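Local coordinates for protein RNA polymerase sigma factor (Bartonella quintana, PDB 5UXX) that probably acts as an ECF-type sigma factor, binding DNA and directing RNA polymerase to the promoters it serves, at residues D116-I121 / R148-R153; F8-L12 / A44-Q48; N56-F62 / A126-S130. One frame throughout, in Å; residues are numbered along the deposited sequence.

Contact 1: D116-I121 / R148-R153; sequences DQREAI and RVSRAR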
loop_
_atom_site.group_PDB
_atom_site.type_symbol
_atom_site.label_atom_id
_atom_site.label_comp_id
_atom_site.label_asym_id
_atom_site.label_seq_id
_atom_site.Cartn_x
_atom_site.Cartn_y
_atom_site.Cartn_z
ATOM N N ASP A 116 3.765 -11.492 -2.461
ATOM C CA ASP A 116 2.736 -11.864 -1.497
ATOM C C ASP A 116 3.135 -11.498 -0.070
ATOM O O ASP A 116 2.312 -11.009 0.703
ATOM C CB ASP A 116 2.435 -13.361 -1.591
ATOM C CG ASP A 116 1.643 -13.719 -2.832
ATOM O OD1 ASP A 116 0.946 -12.832 -3.369
ATOM O OD2 ASP A 116 1.720 -14.885 -3.274
ATOM N N GLN A 117 4.396 -11.739 0.273
ATOM C CA GLN A 117 4.901 -11.424 1.605
ATOM C C GLN A 117 4.922 -9.922 1.849
ATOM O O GLN A 117 4.543 -9.452 2.922
ATOM C CB GLN A 117 6.310 -11.985 1.798
ATOM C CG GLN A 117 6.380 -13.478 2.049
ATOM C CD GLN A 117 7.796 -14.005 1.929
ATOM O OE1 GLN A 117 8.057 -15.182 2.181
ATOM N NE2 GLN A 117 8.721 -13.134 1.542
ATOM N N ARG A 118 5.373 -9.176 0.845
ATOM C CA ARG A 118 5.476 -7.727 0.946
ATOM C C ARG A 118 4.119 -7.083 1.207
ATOM O O ARG A 118 3.984 -6.244 2.093
ATOM C CB ARG A 118 6.103 -7.148 -0.325
ATOM C CG ARG A 118 6.149 -5.627 -0.366
ATOM C CD ARG A 118 7.144 -5.123 -1.406
ATOM N NE ARG A 118 6.861 -5.634 -2.745
ATOM C CZ ARG A 118 7.553 -6.601 -3.340
ATOM N NH1 ARG A 118 8.577 -7.168 -2.716
ATOM N NH2 ARG A 118 7.222 -7.003 -4.559
ATOM N N GLU A 119 3.114 -7.485 0.437
ATOM C CA GLU A 119 1.774 -6.934 0.594
ATOM C C GLU A 119 1.152 -7.312 1.936
ATOM O O GLU A 119 0.541 -6.477 2.603
ATOM C CB GLU A 119 0.867 -7.394 -0.544
ATOM C CG GLU A 119 -0.561 -6.903 -0.406
ATOM C CD GLU A 119 -1.416 -7.257 -1.599
ATOM O OE1 GLU A 119 -1.052 -8.196 -2.339
ATOM O OE2 GLU A 119 -2.455 -6.595 -1.796
ATOM N N ALA A 120 1.309 -8.574 2.323
ATOM C CA ALA A 120 0.731 -9.076 3.567
ATOM C C ALA A 120 1.269 -8.335 4.788
ATOM O O ALA A 120 0.504 -7.937 5.666
ATOM C CB ALA A 120 0.990 -10.568 3.701
ATOM N N ILE A 121 2.585 -8.147 4.842
ATOM C CA ILE A 121 3.211 -7.515 5.998
ATOM C C ILE A 121 2.893 -6.019 6.043
ATOM O O ILE A 121 2.882 -5.414 7.113
ATOM C CB ILE A 121 4.747 -7.735 6.008
ATOM C CG1 ILE A 121 5.334 -7.386 7.378
ATOM C CG2 ILE A 121 5.430 -6.948 4.897
ATOM C CD1 ILE A 121 4.820 -8.259 8.499
ATOM N N ARG A 148 2.127 -15.921 5.569
ATOM C CA ARG A 148 2.832 -14.909 4.791
ATOM C C ARG A 148 3.402 -13.822 5.696
ATOM O O ARG A 148 4.505 -13.329 5.466
ATOM C CB ARG A 148 1.905 -14.294 3.737
ATOM C CG ARG A 148 1.631 -15.213 2.558
ATOM C CD ARG A 148 0.625 -14.622 1.586
ATOM N NE ARG A 148 0.391 -15.516 0.456
ATOM C CZ ARG A 148 -0.495 -15.290 -0.509
ATOM N NH1 ARG A 148 -1.241 -14.194 -0.486
ATOM N NH2 ARG A 148 -0.636 -16.163 -1.497
ATOM N N VAL A 149 2.646 -13.451 6.725
ATOM C CA VAL A 149 3.095 -12.452 7.688
ATOM C C VAL A 149 4.298 -12.966 8.476
ATOM O O VAL A 149 5.278 -12.245 8.670
ATOM C CB VAL A 149 1.963 -12.058 8.663
ATOM C CG1 VAL A 149 2.521 -11.357 9.895
ATOM C CG2 VAL A 149 0.940 -11.177 7.959
ATOM N N SER A 150 4.224 -14.220 8.913
ATOM C CA SER A 150 5.298 -14.830 9.689
ATOM C C SER A 150 6.592 -14.946 8.888
ATOM O O SER A 150 7.669 -14.630 9.393
ATOM C CB SER A 150 4.874 -16.212 10.191
ATOM O OG SER A 150 3.872 -16.108 11.188
ATOM N N ARG A 151 6.485 -15.404 7.644
ATOM C CA ARG A 151 7.658 -15.543 6.786
ATOM C C ARG A 151 8.255 -14.181 6.440
ATOM O O ARG A 151 9.475 -14.013 6.434
ATOM C CB ARG A 151 7.314 -16.313 5.506
ATOM C CG ARG A 151 6.997 -17.785 5.745
ATOM C CD ARG A 151 6.675 -18.540 4.457
ATOM N NE ARG A 151 5.466 -18.061 3.792
ATOM C CZ ARG A 151 5.463 -17.303 2.700
ATOM N NH1 ARG A 151 4.317 -16.917 2.161
ATOM N NH2 ARG A 151 6.607 -16.939 2.140
ATOM N N ALA A 152 7.391 -13.210 6.157
ATOM C CA ALA A 152 7.838 -11.860 5.833
ATOM C C ALA A 152 8.525 -11.203 7.023
ATOM O O ALA A 152 9.540 -10.524 6.869
ATOM C CB ALA A 152 6.668 -11.009 5.365
ATOM N N ARG A 153 7.964 -11.407 8.211
ATOM C CA ARG A 153 8.516 -10.819 9.424
ATOM C C ARG A 153 9.910 -11.368 9.714
ATOM O O ARG A 153 10.832 -10.607 9.998
ATOM C CB ARG A 153 7.587 -11.070 10.615
ATOM C CG ARG A 153 8.032 -10.384 11.897
ATOM C CD ARG A 153 7.716 -11.223 13.123
ATOM N NE ARG A 153 8.392 -10.714 14.314
ATOM C CZ ARG A 153 8.234 -11.216 15.535
ATOM N NH1 ARG A 153 7.420 -12.243 15.732
ATOM N NH2 ARG A 153 8.893 -10.690 16.559
HETATM O O HOH W 1 -0.664 -11.571 0.649
#

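Contact 2: F8-L12 / A44-Q48; sequences FKQEL and AWAKQ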
loop_
_atom_site.group_PDB
_atom_site.type_symbol
_atom_site.label_atom_id
_atom_site.label_comp_id
_atom_site.label_asym_id
_atom_site.label_seq_id
_atom_site.Cartn_x
_atom_site.Cartn_y
_atom_site.Cartn_z
ATOM N N PHE A 8 -18.663 11.392 0.581
ATOM C CA PHE A 8 -17.725 10.440 -0.001
ATOM C C PHE A 8 -16.350 11.077 -0.192
ATOM O O PHE A 8 -15.323 10.445 0.052
ATOM C CB PHE A 8 -18.244 9.896 -1.332
ATOM C CG PHE A 8 -17.344 8.865 -1.951
ATOM C CD1 PHE A 8 -17.251 7.594 -1.407
ATOM C CD2 PHE A 8 -16.583 9.166 -3.070
ATOM C CE1 PHE A 8 -16.421 6.641 -1.968
ATOM C CE2 PHE A 8 -15.752 8.215 -3.636
ATOM C CZ PHE A 8 -15.670 6.953 -3.084
ATOM N N LYS A 9 -16.344 12.331 -0.632
ATOM C CA LYS A 9 -15.107 13.082 -0.816
ATOM C C LYS A 9 -14.328 13.238 0.488
ATOM O O LYS A 9 -13.110 13.060 0.521
ATOM C CB LYS A 9 -15.409 14.462 -1.399
ATOM C CG LYS A 9 -14.195 15.367 -1.503
ATOM C CD LYS A 9 -14.612 16.820 -1.634
ATOM C CE LYS A 9 -13.416 17.749 -1.524
ATOM N NZ LYS A 9 -13.780 19.156 -1.848
ATOM N N GLN A 10 -15.039 13.570 1.559
ATOM C CA GLN A 10 -14.415 13.785 2.858
ATOM C C GLN A 10 -13.871 12.483 3.440
ATOM O O GLN A 10 -12.857 12.483 4.138
ATOM C CB GLN A 10 -15.412 14.424 3.825
ATOM C CG GLN A 10 -15.797 15.847 3.445
ATOM C CD GLN A 10 -16.698 16.505 4.467
ATOM O OE1 GLN A 10 -17.808 16.041 4.724
ATOM N NE2 GLN A 10 -16.226 17.597 5.057
ATOM N N GLU A 11 -14.547 11.377 3.147
ATOM C CA GLU A 11 -14.073 10.062 3.560
ATOM C C GLU A 11 -12.779 9.694 2.839
ATOM O O GLU A 11 -11.884 9.085 3.425
ATOM C CB GLU A 11 -15.142 8.995 3.301
ATOM C CG GLU A 11 -16.382 9.105 4.183
ATOM C CD GLU A 11 -16.183 8.534 5.579
ATOM O OE1 GLU A 11 -17.190 8.140 6.205
ATOM O OE2 GLU A 11 -15.031 8.483 6.057
ATOM N N LEU A 12 -12.689 10.067 1.565
ATOM C CA LEU A 12 -11.493 9.817 0.766
ATOM C C LEU A 12 -10.275 10.551 1.313
ATOM O O LEU A 12 -9.187 9.980 1.398
ATOM C CB LEU A 12 -11.725 10.223 -0.690
ATOM C CG LEU A 12 -12.538 9.246 -1.537
ATOM C CD1 LEU A 12 -12.766 9.813 -2.924
ATOM C CD2 LEU A 12 -11.830 7.905 -1.614
ATOM N N ALA A 44 -12.508 4.558 -8.019
ATOM C CA ALA A 44 -13.303 4.525 -6.799
ATOM C C ALA A 44 -14.463 5.511 -6.872
ATOM O O ALA A 44 -15.556 5.233 -6.380
ATOM C CB ALA A 44 -12.432 4.824 -5.590
ATOM N N TRP A 45 -14.220 6.664 -7.487
ATOM C CA TRP A 45 -15.261 7.672 -7.640
ATOM C C TRP A 45 -16.376 7.170 -8.551
ATOM O O TRP A 45 -17.552 7.441 -8.315
ATOM C CB TRP A 45 -14.680 8.975 -8.189
ATOM C CG TRP A 45 -15.629 10.128 -8.086
ATOM C CD1 TRP A 45 -16.569 10.499 -9.003
ATOM C CD2 TRP A 45 -15.748 11.049 -6.995
ATOM N NE1 TRP A 45 -17.258 11.599 -8.556
ATOM C CE2 TRP A 45 -16.773 11.957 -7.324
ATOM C CE3 TRP A 45 -15.083 11.196 -5.773
ATOM C CZ2 TRP A 45 -17.150 12.997 -6.479
ATOM C CZ3 TRP A 45 -15.459 12.231 -4.934
ATOM C CH2 TRP A 45 -16.482 13.117 -5.291
ATOM N N ALA A 46 -15.999 6.442 -9.596
ATOM C CA ALA A 46 -16.973 5.900 -10.533
ATOM C C ALA A 46 -17.764 4.746 -9.918
ATOM O O ALA A 46 -18.953 4.588 -10.191
ATOM C CB ALA A 46 -16.281 5.446 -11.810
ATOM N N LYS A 47 -17.104 3.948 -9.084
ATOM C CA LYS A 47 -17.741 2.779 -8.481
ATOM C C LYS A 47 -18.238 3.036 -7.062
ATOM O O LYS A 47 -18.605 2.098 -6.353
ATOM C CB LYS A 47 -16.765 1.601 -8.460
ATOM C CG LYS A 47 -16.183 1.232 -9.811
ATOM C CD LYS A 47 -14.957 0.345 -9.644
ATOM C CE LYS A 47 -15.340 -1.074 -9.258
ATOM N NZ LYS A 47 -14.186 -1.830 -8.693
ATOM N N GLN A 48 -18.253 4.302 -6.653
ATOM C CA GLN A 48 -18.591 4.672 -5.279
ATOM C C GLN A 48 -19.969 4.172 -4.845
ATOM O O GLN A 48 -20.194 3.905 -3.666
ATOM C CB GLN A 48 -18.496 6.189 -5.089
ATOM C CG GLN A 48 -19.532 7.013 -5.824
ATOM C CD GLN A 48 -19.381 8.492 -5.532
ATOM O OE1 GLN A 48 -19.830 8.981 -4.494
ATOM N NE2 GLN A 48 -18.730 9.212 -6.439
#

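Contact 3: N56-F62 / A126-S130; sequences NLKAWLF and ASGFS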
loop_
_atom_site.group_PDB
_atom_site.type_symbol
_atom_site.label_atom_id
_atom_site.label_comp_id
_atom_site.label_asym_id
_atom_site.label_seq_id
_atom_site.Cartn_x
_atom_site.Cartn_y
_atom_site.Cartn_z
ATOM N N ASN A 56 -15.934 -2.026 5.274
ATOM C CA ASN A 56 -14.682 -1.297 5.419
ATOM C C ASN A 56 -14.325 -0.534 4.148
ATOM O O ASN A 56 -13.987 -1.135 3.128
ATOM C CB ASN A 56 -13.550 -2.256 5.798
ATOM C CG ASN A 56 -12.325 -1.536 6.334
ATOM O OD1 ASN A 56 -11.885 -0.528 5.780
ATOM N ND2 ASN A 56 -11.769 -2.052 7.424
ATOM N N LEU A 57 -14.405 0.791 4.215
ATOM C CA LEU A 57 -14.115 1.634 3.061
ATOM C C LEU A 57 -12.635 1.599 2.702
ATOM O O LEU A 57 -12.274 1.582 1.525
ATOM C CB LEU A 57 -14.553 3.075 3.326
ATOM C CG LEU A 57 -14.284 4.065 2.191
ATOM C CD1 LEU A 57 -15.064 3.677 0.944
ATOM C CD2 LEU A 57 -14.624 5.481 2.623
ATOM N N LYS A 58 -11.784 1.588 3.723
ATOM C CA LYS A 58 -10.342 1.547 3.517
ATOM C C LYS A 58 -9.943 0.268 2.789
ATOM O O LYS A 58 -9.136 0.299 1.862
ATOM C CB LYS A 58 -9.603 1.654 4.853
ATOM C CG LYS A 58 -8.114 1.932 4.722
ATOM C CD LYS A 58 -7.425 1.899 6.077
ATOM C CE LYS A 58 -8.077 2.866 7.055
ATOM N NZ LYS A 58 -7.538 2.709 8.435
ATOM N N ALA A 59 -10.523 -0.852 3.208
ATOM C CA ALA A 59 -10.257 -2.136 2.570
ATOM C C ALA A 59 -10.782 -2.150 1.137
ATOM O O ALA A 59 -10.176 -2.750 0.249
ATOM C CB ALA A 59 -10.880 -3.267 3.373
ATOM N N TRP A 60 -11.913 -1.487 0.925
ATOM C CA TRP A 60 -12.509 -1.376 -0.401
ATOM C C TRP A 60 -11.592 -0.596 -1.338
ATOM O O TRP A 60 -11.391 -0.979 -2.491
ATOM C CB TRP A 60 -13.881 -0.701 -0.311
ATOM C CG TRP A 60 -14.631 -0.655 -1.607
ATOM C CD1 TRP A 60 -15.270 -1.692 -2.221
ATOM C CD2 TRP A 60 -14.833 0.492 -2.444
ATOM N NE1 TRP A 60 -15.852 -1.266 -3.389
ATOM C CE2 TRP A 60 -15.599 0.071 -3.550
ATOM C CE3 TRP A 60 -14.439 1.831 -2.368
ATOM C CZ2 TRP A 60 -15.978 0.941 -4.571
ATOM C CZ3 TRP A 60 -14.817 2.693 -3.382
ATOM C CH2 TRP A 60 -15.578 2.244 -4.469
ATOM N N LEU A 61 -11.033 0.497 -0.828
ATOM C CA LEU A 61 -10.141 1.349 -1.606
ATOM C C LEU A 61 -8.807 0.663 -1.883
ATOM O O LEU A 61 -8.282 0.736 -2.994
ATOM C CB LEU A 61 -9.909 2.675 -0.880
ATOM C CG LEU A 61 -11.123 3.604 -0.804
ATOM C CD1 LEU A 61 -10.860 4.770 0.133
ATOM C CD2 LEU A 61 -11.492 4.104 -2.189
ATOM N N PHE A 62 -8.262 0.000 -0.866
ATOM C CA PHE A 62 -6.995 -0.710 -0.999
ATOM C C PHE A 62 -7.100 -1.850 -2.007
ATOM O O PHE A 62 -6.144 -2.146 -2.722
ATOM C CB PHE A 62 -6.535 -1.251 0.357
ATOM C CG PHE A 62 -5.752 -0.261 1.177
ATOM C CD1 PHE A 62 -6.218 1.029 1.374
ATOM C CD2 PHE A 62 -4.548 -0.628 1.759
ATOM C CE1 PHE A 62 -5.497 1.935 2.130
ATOM C CE2 PHE A 62 -3.823 0.275 2.517
ATOM C CZ PHE A 62 -4.298 1.557 2.703
ATOM N N ALA A 126 1.369 -2.509 8.871
ATOM C CA ALA A 126 1.430 -1.066 8.654
ATOM C C ALA A 126 0.066 -0.428 8.392
ATOM O O ALA A 126 -0.208 0.672 8.872
ATOM C CB ALA A 126 2.375 -0.758 7.503
ATOM N N SER A 127 -0.783 -1.112 7.632
ATOM C CA SER A 127 -2.052 -0.529 7.206
ATOM C C SER A 127 -3.152 -0.687 8.254
ATOM O O SER A 127 -4.202 -0.050 8.161
ATOM C CB SER A 127 -2.499 -1.150 5.881
ATOM O OG SER A 127 -1.499 -0.995 4.889
ATOM N N GLY A 128 -2.913 -1.539 9.245
ATOM C CA GLY A 128 -3.828 -1.676 10.364
ATOM C C GLY A 128 -5.051 -2.537 10.102
ATOM O O GLY A 128 -6.055 -2.419 10.804
ATOM N N PHE A 129 -4.976 -3.400 9.094
ATOM C CA PHE A 129 -6.081 -4.306 8.793
ATOM C C PHE A 129 -6.044 -5.550 9.673
ATOM O O PHE A 129 -4.982 -5.970 10.131
ATOM C CB PHE A 129 -6.060 -4.722 7.321
ATOM C CG PHE A 129 -6.405 -3.614 6.369
ATOM C CD1 PHE A 129 -7.699 -3.126 6.294
ATOM C CD2 PHE A 129 -5.439 -3.071 5.540
ATOM C CE1 PHE A 129 -8.022 -2.109 5.419
ATOM C CE2 PHE A 129 -5.755 -2.053 4.659
ATOM C CZ PHE A 129 -7.048 -1.572 4.598
ATOM N N SER A 130 -7.216 -6.130 9.912
ATOM C CA SER A 130 -7.309 -7.411 10.595
ATOM C C SER A 130 -6.902 -8.526 9.637
ATOM O O SER A 130 -6.815 -8.305 8.429
ATOM C CB SER A 130 -8.726 -7.647 11.117
ATOM O OG SER A 130 -9.648 -7.747 10.046
HETATM O O HOH W 2 -6.908 -0.005 8.690
#

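Contact 1: D116-I121 / R148-R153
Asp116 and Arg148 meet flat against each other: the carboxylate lies over one face of the guanidinium, the two planes only 14° apart, with Asp116 OD2 3.2 Å from Arg148 NH2. No N-H points at the oxygen, so this salt bridge is one of stacked charges. Arg148 gets there with CG beside its own backbone N (chi1 -74°) and the chain straight from CG to NE, which carries the flat group across to the first turn of helix 115-125. A water then pins the guanidinium from another direction, accepting from Arg148 NH1 at 2.9 Å and donating to Asp116 O. Behind this polar end the helices close on small groups. Ala120 CB sits on Arg148 CB at 3.8 Å. Ala152 CB lies 3.7 Å from Gln117 CB and also touches Ile121 CB. Ile121 sends CD1 crosswise to Val149 CG1, 4.1 Å away. Small alanines at the crossing are consistent with the 8.3 Å approach of the segment axes, at a crossing angle of -101°. The pair lies within sigma-70 region 4, where helices 131-138 and 142-159 probably form the helix-turn-helix, the latter as recognition helix; helix 115-125 packs across it.

Contact 2: F8-L12 / A44-Q48
Phe8 is the centre of this contact, its ring reaching from the first helix into the corner formed by Trp45 and Gln48. CG stands opposite the backbone N (chi1 -178°), and this swings the ring across toward the end of helix 33-46. Against Trp45 the pair is an offset edge-to-face one: the edge of Phe8 is turned toward the indole face, the planes are 65° apart, and Phe8 CD2 comes to 3.7 Å from Trp45 CE3. Gln48 covers one face of the same phenyl ring. Its CB makes a CH-pi contact from almost straight above, 3.5 Å from Phe8 CZ, while the amide plane leans over the other side of that face and brings Gln48 OE1 within 3.6 Å of Phe8 CG.

The amide itself is fixed from its own segment. Gln48 NE2 donates to a lone pair of Trp45 O, 2.8 Å away and in the carbonyl plane, and the acceptor lies close to the plane of the amide. A chi1 of 68° puts CG between the backbone N and the carbonyl carbon, and the extended chain beyond it carries the amide to Trp45 O and sets NE2 over one face of the indole. Leu12 completes the pocket by serving both rings: its CG lies over the phenyl face opposite Gln48, and Leu12 CD1 meets the rim of the indole 3.9 Å from Trp45 CE3. Lys9, beside the indole edge, forms salt bridges through its amine with acidic groups on the chain of another protein.

The contact thus joins the start of helix 7-26 to the end of helix 33-46, with helix 57-81 alongside. Leu12 and Ala44 both lean on Leu61 of that helix, and Ala44 also touches Trp60.

Contact 3: N56-F62 / A126-S130
Asn56, Lys58, Ala59 and Phe62 line up along the first turns of helix 57-81 to receive the ring of Phe129. Asn56 is the N-cap: its OD1 accepts from Ala59 N at 2.9 Å, the donor standing well above the carbonyl plane although the N-H...O angle is a fairly straight 162°. The same oxygen looks across at the edge of the Phe129 ring, at the looser distance of 4.2 Å from Phe129 CE1.

Next comes Lys58, whose aliphatic part crosses the ring obliquely, with Lys58 CG 3.7 Å from Phe129 CZ. A bend at chi3 (-56°) turns the amine back to the loop, where water 2 accepts from Lys58 NZ and donates to Ser127 O, 2.8 Å from the water oxygen. Both this water and Ser127 O lie over one face of the Phe129 ring, toward its rim.

Ala59 brings its backbone N to the edge of the ring, while its methyl stands out of the ring plane, Ala59 CB 3.7 Å from Phe129 CE1. One turn on, Phe62 receives the CE2-CZ edge of Phe129 on its face: the two rings make a T-shaped pair with planes 74° apart, and Phe129 CE2 approaches Phe62 CD2 to 3.4 Å. Ser127 OG sits at the edge of the Phe62 ring, 3.6 Å from Phe62 CE2; its hydroxyl is hydrogen-bonded to Ile122 O and to an aromatic side chain of another protein's chain, which also packs against Phe62.

The centre is therefore apolar, one phenyl ring packed against alkyl and aromatic groups. Polar links run round its margin, and the one that spans the segments goes through a water. The chemistry suggests that between these two segments the join rests mainly on burying the Phe129 ring, with no direct hydrogen bond across.

How the contacts relate
Starting from the N terminus, the chain runs through helix 7-26 and returns along helix 33-46, and contact 2 closes that first loop. Helix 57-81 follows, and its opening turns both touch contact 2, through Ala44 against Leu61 and Glu11 against Leu57, and begin contact 3. Contact 3 closes a second, longer loop when the turn 126-130 comes back to them, joining region 2 to region 4. Contact 1 crosses it: 116-121 lies within that loop, 148-153 beyond it. Contact 1 ties two helices inside region 4, its centre 16 Å from that of contact 3 and 29 Å from that of contact 2, which lies across the chain's centre.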